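Local coordinates for bifunctional GH43-CE protein (Bacteroides eggerthii, PDB 6MLY) that probably hydrolyses xylose-containing linkages in arabinoxylan as a family 43 glycosidase and carries a carbohydrate esterase domain on the same chain, at residues Q372-P377 with C448-K453; T22-Y27 with G274-L279. One frame throughout, in Å; residues are numbered along the deposited sequence.

Contacts 1 and 2 meet where two domains of the chain adjoin, and together they illustrate how one domain boundary can be built from backbone as well as side chains. Contact 2 belongs to the family 43 glycosidase region and contact 1 to the concanavalin A-like region that follows it; their centres lie about 12 Å apart. A probable hydrogen bond joins them, Gly-376 N of contact 1 lying 2.9 Å from Tyr-27 O of contact 2. Beside it the Tyr-27 ring packs on Pro-377, Tyr-27 CD1 being 3.8 Å from Pro-377 N. Both contacts lie away from the predicted catalytic residues and from the sodium site of the esterase region.

Contact 1 (Q372-P377 with C448-K453); sequences QRTIGP and CDFRNK
Phe-450 packs against the passage Thr-374 to Pro-377, where the chain crosses between the two antiparallel sheets of a concanavalin A-like beta-sandwich. Strand 370-373 belongs to one sheet; Pro-377, after a cis peptide bond, leads into strand 378-386 of the other, next to strand 441-449. The aromatic side chain can be followed outward. Phe-450 CB lies 3.3 Å from Pro-377 O. CG is turned away from the carbonyl carbon and lies beside the backbone N (chi1 -57°), which directs the ring back along the crossing chain. Farther out, CD2 and CE2 present the ring edge to Ile-375 O, with Phe-450 CE2 3.6 Å from that oxygen. At the tip, Phe-450 CZ reaches Thr-374, 3.7 Å from OG1 and slightly farther from CB. The two side chains cross at about a right angle, the threonine meeting the ring obliquely. The hydroxyl has its polar partner in Tyr-487 O, so its approach to CZ is packing. On the other branch, Thr-374 CG2 rests 4.1 Å from Cys-448 SG.

The backbone of Phe-450 is held as well: Phe-450 N donates to Pro-377 O over 3.1 Å. This bond continues the antiparallel pairing that joins Cys-448 to Cys-379, just where strand 441-449 runs out into a turn. Asp-449 shapes that turn by accepting the Arg-451 N-H on OD1, an Asx turn in which the donor comes from above the carboxylate plane. The Arg-451 chain, bent at chi3 (-56°), folds back on the same carboxylate, while its NH2 also forms a salt bridge with Asp-516. Within the turn, Asp-449 OD1 thus accepts from Arg-451 N and also forms a salt bridge with Arg-451 NE, 2.7 Å away.

Contact 2 (T22-Y27 with G274-L279); sequences TNPVIY and GRIPYL. With EDO (1,2-ethanediol), chain F.
Ile-276 brings its CD1 methyl against both the Pro-24 ring and the Tyr-27 ring, in a contact carried largely by apolar side chains. Ile-276 CD1 is 3.7 Å from Pro-24 CB and lies over one face of Tyr-27, 4.0 Å from its CE2. The isoleucine gets there by placing CG1 between its backbone N and carbonyl carbon (chi1 57°), and its side chain then runs alongside the tyrosine in the same direction. Next along the strand, the Pro-277 ring meets Ile-26, with Pro-277 CG 3.7 Å from Ile-26 CB and CD facing the Ile-26 carbonyl oxygen. Val-25 then crosses Leu-279 at about a right angle, Val-25 CG1 being 3.8 Å from Leu-279 CD1. Pro-24 CB also approaches the Tyr-278 ring obliquely; the peptide bond before this proline is cis.

Farther out, the start of the strand is bonded to the loop that follows residues 22-27: Asp-29 OD1 accepts from Arg-275 N, and Ala-30 adds a backbone bond to the same residue. The arginine side chain points away from residues 22-27; Arg-275 NH1 and NH2 both donate to O1 of a 1,2-ethanediol, probably from the crystallisation liquor, at 2.8 Å and 2.9 Å, with the oxygen in the guanidinium plane. Asp-32 binds that diol too.

In the five-bladed beta-propeller expected of family 43, the N-terminal loop before strand 34-38 thus packs against strand 275-282, an outermost strand of a three-stranded antiparallel sheet, paired with strand 262-269 through Glu-268 and Leu-266.

Contact 1 (Q372-P377 with C448-K453)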
ATOM      1  N   GLN A 372       1.934 -13.048  -7.580  1.00 63.33           N
ATOM      2  CA  GLN A 372       2.950 -13.517  -6.645  1.00 63.21           C
ATOM      3  C   GLN A 372       2.668 -12.873  -5.281  1.00 63.93           C
ATOM      4  O   GLN A 372       1.834 -11.980  -5.178  1.00 65.02           O
ATOM      5  CB  GLN A 372       4.357 -13.157  -7.121  1.00 62.31           C
ATOM      6  CG  GLN A 372       4.717 -13.744  -8.477  1.00 62.06           C
ATOM      7  CD  GLN A 372       6.202 -13.722  -8.751  1.00 62.10           C
ATOM      8  OE1 GLN A 372       7.027 -13.646  -7.842  1.00 62.57           O
ATOM      9  NE2 GLN A 372       6.560 -13.819 -10.019  1.00 62.00           N
ATOM     10  N   ARG A 373       3.366 -13.333  -4.238  1.00 64.48           N
ATOM     11  CA  ARG A 373       3.203 -12.799  -2.880  1.00 65.31           C
ATOM     12  C   ARG A 373       3.871 -11.416  -2.808  1.00 65.80           C
ATOM     13  O   ARG A 373       4.728 -11.091  -3.629  1.00 65.92           O
ATOM     14  CB  ARG A 373       3.790 -13.773  -1.846  1.00 65.68           C
ATOM     15  CG  ARG A 373       3.063 -15.108  -1.743  1.00 65.81           C
ATOM     16  CD  ARG A 373       3.762 -16.092  -0.816  1.00 66.31           C
ATOM     17  NE  ARG A 373       3.047 -17.360  -0.667  1.00 66.42           N
ATOM     18  CZ  ARG A 373       3.159 -18.403  -1.488  1.00 65.69           C
ATOM     19  NH1 ARG A 373       4.108 -18.433  -2.406  1.00 65.69           N
ATOM     20  NH2 ARG A 373       2.311 -19.411  -1.398  1.00 65.90           N
ATOM     21  N   THR A 374       3.446 -10.594  -1.845  1.00 66.79           N
ATOM     22  CA  THR A 374       4.231  -9.452  -1.410  1.00 68.29           C
ATOM     23  C   THR A 374       5.197  -9.932  -0.329  1.00 69.26           C
ATOM     24  O   THR A 374       4.928 -10.929   0.335  1.00 71.11           O
ATOM     25  CB  THR A 374       3.349  -8.309  -0.895  1.00 68.57           C
ATOM     26  OG1 THR A 374       2.475  -8.817   0.111  1.00 70.09           O
ATOM     27  CG2 THR A 374       2.541  -7.652  -1.994  1.00 68.45           C
ATOM     28  N   ILE A 375       6.318  -9.230  -0.166  1.00 70.53           N
ATOM     29  CA  ILE A 375       7.347  -9.646   0.772  1.00 71.71           C
ATOM     30  C   ILE A 375       7.687  -8.473   1.693  1.00 74.19           C
ATOM     31  O   ILE A 375       7.544  -7.320   1.303  1.00 75.30           O
ATOM     32  CB  ILE A 375       8.582 -10.182   0.022  1.00 72.07           C
ATOM     33  CG1 ILE A 375       9.309  -9.092  -0.768  1.00 71.69           C
ATOM     34  CG2 ILE A 375       8.189 -11.349  -0.870  1.00 72.08           C
ATOM     35  CD1 ILE A 375      10.556  -9.577  -1.473  1.00 72.06           C
ATOM     36  N   GLY A 376       8.137  -8.796   2.910  1.00 75.20           N
ATOM     37  CA  GLY A 376       8.574  -7.807   3.894  1.00 76.51           C
ATOM     38  C   GLY A 376      10.093  -7.802   4.059  1.00 77.44           C
ATOM     39  O   GLY A 376      10.773  -8.724   3.608  1.00 77.25           O
ATOM     40  N   PRO A 377      10.623  -6.765   4.722  1.00 80.52           N
ATOM     41  CA  PRO A 377       9.843  -5.699   5.339  1.00 80.08           C
ATOM     42  C   PRO A 377       9.308  -4.646   4.351  1.00 78.69           C
ATOM     43  O   PRO A 377       8.300  -3.999   4.640  1.00 77.91           O
ATOM     44  CB  PRO A 377      10.826  -5.046   6.323  1.00 82.08           C
ATOM     45  CG  PRO A 377      12.170  -5.255   5.676  1.00 82.38           C
ATOM     46  CD  PRO A 377      12.054  -6.618   5.029  1.00 82.16           C
ATOM     47  N   CYS A 448       5.518  -1.195  -1.495  1.00 74.09           N
ATOM     48  CA  CYS A 448       4.899  -1.674  -0.258  1.00 74.40           C
ATOM     49  C   CYS A 448       5.818  -1.370   0.930  1.00 74.66           C
ATOM     50  O   CYS A 448       6.986  -1.778   0.937  1.00 75.22           O
ATOM     51  CB  CYS A 448       4.657  -3.181  -0.294  1.00 75.21           C
ATOM     52  SG  CYS A 448       3.403  -3.716  -1.494  1.00 76.23           S
ATOM     53  N   ASP A 449       5.281  -0.653   1.923  1.00 75.19           N
ATOM     54  CA  ASP A 449       5.971  -0.427   3.188  1.00 75.68           C
ATOM     55  C   ASP A 449       5.173  -1.120   4.295  1.00 77.11           C
ATOM     56  O   ASP A 449       4.111  -0.636   4.702  1.00 77.60           O
ATOM     57  CB  ASP A 449       6.182   1.064   3.490  1.00 76.28           C
ATOM     58  CG  ASP A 449       7.187   1.312   4.606  1.00 76.80           C
ATOM     59  OD1 ASP A 449       7.950   0.379   4.915  1.00 77.81           O
ATOM     60  OD2 ASP A 449       7.202   2.426   5.164  1.00 78.94           O
ATOM     61  N   PHE A 450       5.690  -2.273   4.736  1.00 76.01           N
ATOM     62  CA  PHE A 450       5.152  -3.024   5.861  1.00 76.59           C
ATOM     63  C   PHE A 450       5.931  -2.676   7.139  1.00 77.72           C
ATOM     64  O   PHE A 450       5.480  -3.001   8.231  1.00 80.03           O
ATOM     65  CB  PHE A 450       5.177  -4.527   5.556  1.00 75.71           C
ATOM     66  CG  PHE A 450       4.427  -4.928   4.305  1.00 74.47           C
ATOM     67  CD1 PHE A 450       3.038  -4.910   4.270  1.00 74.18           C
ATOM     68  CD2 PHE A 450       5.104  -5.318   3.158  1.00 73.54           C
ATOM     69  CE1 PHE A 450       2.346  -5.275   3.123  1.00 73.30           C
ATOM     70  CE2 PHE A 450       4.410  -5.684   2.013  1.00 72.81           C
ATOM     71  CZ  PHE A 450       3.034  -5.659   1.996  1.00 72.58           C
ATOM     72  N   ARG A 451       7.078  -1.993   6.998  1.00 79.67           N
ATOM     73  CA  ARG A 451       7.935  -1.598   8.133  1.00 81.02           C
ATOM     74  C   ARG A 451       7.055  -1.127   9.297  1.00 82.12           C
ATOM     75  O   ARG A 451       6.372  -0.111   9.186  1.00 83.37           O
ATOM     76  CB  ARG A 451       8.902  -0.468   7.753  1.00 80.43           C
ATOM     77  CG  ARG A 451      10.019  -0.874   6.799  1.00 80.11           C
ATOM     78  CD  ARG A 451      10.957   0.258   6.402  1.00 80.11           C
ATOM     79  NE  ARG A 451      10.265   1.399   5.809  1.00 79.41           N
ATOM     80  CZ  ARG A 451      10.686   2.080   4.750  1.00 78.47           C
ATOM     81  NH1 ARG A 451      11.837   1.778   4.173  1.00 79.54           N
ATOM     82  NH2 ARG A 451       9.941   3.054   4.263  1.00 79.31           N
ATOM     83  N   ASN A 452       7.072  -1.884  10.398  1.00 82.48           N
ATOM     84  CA  ASN A 452       6.304  -1.562  11.606  1.00 83.55           C
ATOM     85  C   ASN A 452       4.824  -1.374  11.234  1.00 82.42           C
ATOM     86  O   ASN A 452       4.145  -0.495  11.758  1.00 83.61           O
ATOM     87  CB  ASN A 452       6.893  -0.349  12.339  1.00 84.42           C
ATOM     88  CG  ASN A 452       8.261  -0.613  12.938  1.00 85.14           C
ATOM     89  OD1 ASN A 452       8.513  -0.276  14.094  1.00 85.98           O
ATOM     90  ND2 ASN A 452       9.154  -1.214  12.165  1.00 84.09           N
ATOM     91  N   LYS A 453       4.350  -2.212  10.304  1.00 80.57           N
ATOM     92  CA  LYS A 453       2.940  -2.363   9.937  1.00 80.57           C
ATOM     93  C   LYS A 453       2.320  -1.029   9.504  1.00 80.80           C
ATOM     94  O   LYS A 453       1.124  -0.823   9.705  1.00 83.48           O
ATOM     95  CB  LYS A 453       2.162  -2.989  11.102  1.00 81.97           C
ATOM     96  CG  LYS A 453       2.214  -4.513  11.156  1.00 81.42           C
ATOM     97  CD  LYS A 453       2.362  -5.080  12.551  1.00 82.73           C
ATOM     98  CE  LYS A 453       3.748  -4.868  13.124  1.00 83.55           C
ATOM     99  NZ  LYS A 453       3.972  -5.681  14.343  1.00 84.88           N
TER

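Contact 2 (T22-Y27 with G274-L279)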
ATOM      1  N   THR A  22      17.887 -14.433  10.821  1.00 84.62           N
ATOM      2  CA  THR A  22      16.962 -13.902  11.819  1.00 85.50           C
ATOM      3  C   THR A  22      15.528 -14.375  11.550  1.00 85.02           C
ATOM      4  O   THR A  22      15.250 -15.051  10.558  1.00 84.03           O
ATOM      5  CB  THR A  22      16.964 -12.365  11.816  1.00 85.21           C
ATOM      6  OG1 THR A  22      15.986 -11.942  10.866  1.00 84.18           O
ATOM      7  CG2 THR A  22      18.313 -11.764  11.483  1.00 85.76           C
ATOM      8  N   ASN A  23      14.631 -13.962  12.453  1.00 85.86           N
ATOM      9  CA  ASN A  23      13.200 -14.210  12.404  1.00 86.95           C
ATOM     10  C   ASN A  23      12.518 -12.877  12.101  1.00 86.99           C
ATOM     11  O   ASN A  23      12.961 -11.850  12.610  1.00 91.56           O
ATOM     12  CB  ASN A  23      12.753 -14.846  13.726  1.00 89.88           C
ATOM     13  CG  ASN A  23      11.258 -15.049  13.851  1.00 89.93           C
ATOM     14  OD1 ASN A  23      10.489 -14.095  13.713  1.00 90.28           O
ATOM     15  ND2 ASN A  23      10.847 -16.277  14.136  1.00 88.32           N
ATOM     16  N   PRO A  24      11.460 -12.865  11.276  1.00 84.90           N
ATOM     17  CA  PRO A  24      10.827 -14.014  10.642  1.00 83.39           C
ATOM     18  C   PRO A  24      11.644 -14.635   9.501  1.00 82.31           C
ATOM     19  O   PRO A  24      12.151 -13.909   8.641  1.00 82.82           O
ATOM     20  CB  PRO A  24       9.529 -13.430  10.067  1.00 82.56           C
ATOM     21  CG  PRO A  24       9.910 -12.022   9.708  1.00 81.98           C
ATOM     22  CD  PRO A  24      10.866 -11.607  10.806  1.00 83.89           C
ATOM     23  N   VAL A  25      11.722 -15.972   9.505  1.00 81.43           N
ATOM     24  CA  VAL A  25      12.544 -16.747   8.570  1.00 79.10           C
ATOM     25  C   VAL A  25      11.958 -16.651   7.157  1.00 76.45           C
ATOM     26  O   VAL A  25      12.688 -16.808   6.175  1.00 76.15           O
ATOM     27  CB  VAL A  25      12.682 -18.217   9.016  1.00 80.03           C
ATOM     28  CG1 VAL A  25      13.406 -18.323  10.351  1.00 81.60           C
ATOM     29  CG2 VAL A  25      11.341 -18.938   9.065  1.00 80.06           C
ATOM     30  N   ILE A  26      10.636 -16.446   7.075  1.00 75.42           N
ATOM     31  CA  ILE A  26       9.955 -16.068   5.835  1.00 74.44           C
ATOM     32  C   ILE A  26       9.079 -14.841   6.116  1.00 74.85           C
ATOM     33  O   ILE A  26       8.030 -14.960   6.748  1.00 76.78           O
ATOM     34  CB  ILE A  26       9.117 -17.233   5.266  1.00 73.84           C
ATOM     35  CG1 ILE A  26       9.980 -18.451   4.923  1.00 73.18           C
ATOM     36  CG2 ILE A  26       8.295 -16.757   4.069  1.00 73.09           C
ATOM     37  CD1 ILE A  26       9.197 -19.642   4.424  1.00 72.39           C
ATOM     38  N   TYR A  27       9.504 -13.670   5.631  1.00 73.42           N
ATOM     39  CA  TYR A  27       8.697 -12.465   5.753  1.00 73.38           C
ATOM     40  C   TYR A  27       7.717 -12.410   4.574  1.00 72.44           C
ATOM     41  O   TYR A  27       7.875 -11.596   3.661  1.00 72.09           O
ATOM     42  CB  TYR A  27       9.587 -11.221   5.829  1.00 73.32           C
ATOM     43  CG  TYR A  27       9.030 -10.089   6.658  1.00 73.51           C
ATOM     44  CD1 TYR A  27       9.863  -9.315   7.452  1.00 74.50           C
ATOM     45  CD2 TYR A  27       7.674  -9.800   6.674  1.00 73.13           C
ATOM     46  CE1 TYR A  27       9.369  -8.274   8.222  1.00 75.69           C
ATOM     47  CE2 TYR A  27       7.163  -8.765   7.441  1.00 74.27           C
ATOM     48  CZ  TYR A  27       8.012  -7.995   8.214  1.00 75.55           C
ATOM     49  OH  TYR A  27       7.511  -6.965   8.956  1.00 76.60           O
ATOM     50  N   GLY A 274       0.554 -10.315   5.496  1.00 75.93           N
ATOM     51  CA  GLY A 274      -0.192 -11.559   5.717  1.00 76.18           C
ATOM     52  C   GLY A 274       0.189 -12.247   7.020  1.00 77.16           C
ATOM     53  O   GLY A 274       0.253 -11.607   8.075  1.00 77.60           O
ATOM     54  N   ARG A 275       0.428 -13.563   6.927  1.00 77.09           N
ATOM     55  CA  ARG A 275       0.686 -14.456   8.073  1.00 77.40           C
ATOM     56  C   ARG A 275       2.015 -15.190   7.836  1.00 77.06           C
ATOM     57  O   ARG A 275       2.107 -16.056   6.968  1.00 77.11           O
ATOM     58  CB  ARG A 275      -0.509 -15.399   8.259  1.00 78.27           C
ATOM     59  CG  ARG A 275      -1.851 -14.682   8.327  1.00 79.75           C
ATOM     60  CD  ARG A 275      -3.001 -15.559   8.795  1.00 81.94           C
ATOM     61  NE  ARG A 275      -3.603 -16.340   7.719  1.00 83.14           N
ATOM     62  CZ  ARG A 275      -4.264 -17.484   7.889  1.00 84.44           C
ATOM     63  NH1 ARG A 275      -4.424 -17.989   9.100  1.00 87.28           N
ATOM     64  NH2 ARG A 275      -4.754 -18.127   6.844  1.00 84.50           N
ATOM     65  N   ILE A 276       3.039 -14.820   8.618  1.00 77.22           N
ATOM     66  CA  ILE A 276       4.449 -15.006   8.243  1.00 76.42           C
ATOM     67  C   ILE A 276       5.093 -16.056   9.150  1.00 76.77           C
ATOM     68  O   ILE A 276       4.987 -15.972  10.370  1.00 78.05           O
ATOM     69  CB  ILE A 276       5.209 -13.655   8.260  1.00 76.54           C
ATOM     70  CG1 ILE A 276       5.145 -12.946   9.615  1.00 77.67           C
ATOM     71  CG2 ILE A 276       4.716 -12.728   7.157  1.00 75.70           C
ATOM     72  CD1 ILE A 276       6.213 -11.899   9.794  1.00 78.32           C
ATOM     73  N   PRO A 277       5.740 -17.101   8.580  1.00 76.67           N
ATOM     74  CA  PRO A 277       6.468 -18.107   9.359  1.00 77.38           C
ATOM     75  C   PRO A 277       7.484 -17.610  10.402  1.00 79.05           C
ATOM     76  O   PRO A 277       8.232 -16.651  10.147  1.00 78.81           O
ATOM     77  CB  PRO A 277       7.224 -18.873   8.267  1.00 76.86           C
ATOM     78  CG  PRO A 277       6.282 -18.835   7.093  1.00 75.44           C
ATOM     79  CD  PRO A 277       5.709 -17.436   7.147  1.00 75.60           C
ATOM     80  N   TYR A 278       7.491 -18.301  11.553  1.00 80.11           N
ATOM     81  CA  TYR A 278       8.387 -18.079  12.691  1.00 82.17           C
ATOM     82  C   TYR A 278       8.978 -19.425  13.135  1.00 82.44           C
ATOM     83  O   TYR A 278       8.262 -20.426  13.217  1.00 82.77           O
ATOM     84  CB  TYR A 278       7.634 -17.456  13.871  1.00 83.41           C
ATOM     85  CG  TYR A 278       7.538 -15.950  13.874  1.00 83.91           C
ATOM     86  CD1 TYR A 278       6.936 -15.266  12.830  1.00 83.11           C
ATOM     87  CD2 TYR A 278       8.018 -15.202  14.940  1.00 85.48           C
ATOM     88  CE1 TYR A 278       6.835 -13.884  12.834  1.00 83.34           C
ATOM     89  CE2 TYR A 278       7.926 -13.819  14.959  1.00 85.57           C
ATOM     90  CZ  TYR A 278       7.333 -13.155  13.900  1.00 83.99           C
ATOM     91  OH  TYR A 278       7.231 -11.795  13.904  1.00 84.84           O
ATOM     92  N   LEU A 279      10.285 -19.434  13.426  1.00 83.80           N
ATOM     93  CA  LEU A 279      10.971 -20.577  14.014  1.00 84.26           C
ATOM     94  C   LEU A 279      11.471 -20.197  15.414  1.00 86.55           C
ATOM     95  O   LEU A 279      12.154 -19.187  15.575  1.00 84.94           O
ATOM     96  CB  LEU A 279      12.130 -20.989  13.100  1.00 83.50           C
ATOM     97  CG  LEU A 279      11.737 -21.744  11.831  1.00 81.71           C
ATOM     98  CD1 LEU A 279      12.954 -22.030  10.965  1.00 80.63           C
ATOM     99  CD2 LEU A 279      11.019 -23.042  12.171  1.00 82.08           C
TER
HETATM  100  C1  EDO F 902      -6.876 -20.549   8.835  1.00 65.38           C
HETATM  101  O1  EDO F 902      -5.501 -20.491   8.436  1.00 59.45           O
HETATM  102  C2  EDO F 902      -7.673 -21.203   7.716  1.00 70.51           C
HETATM  103  O2  EDO F 902      -7.133 -22.507   7.455  1.00 76.51           O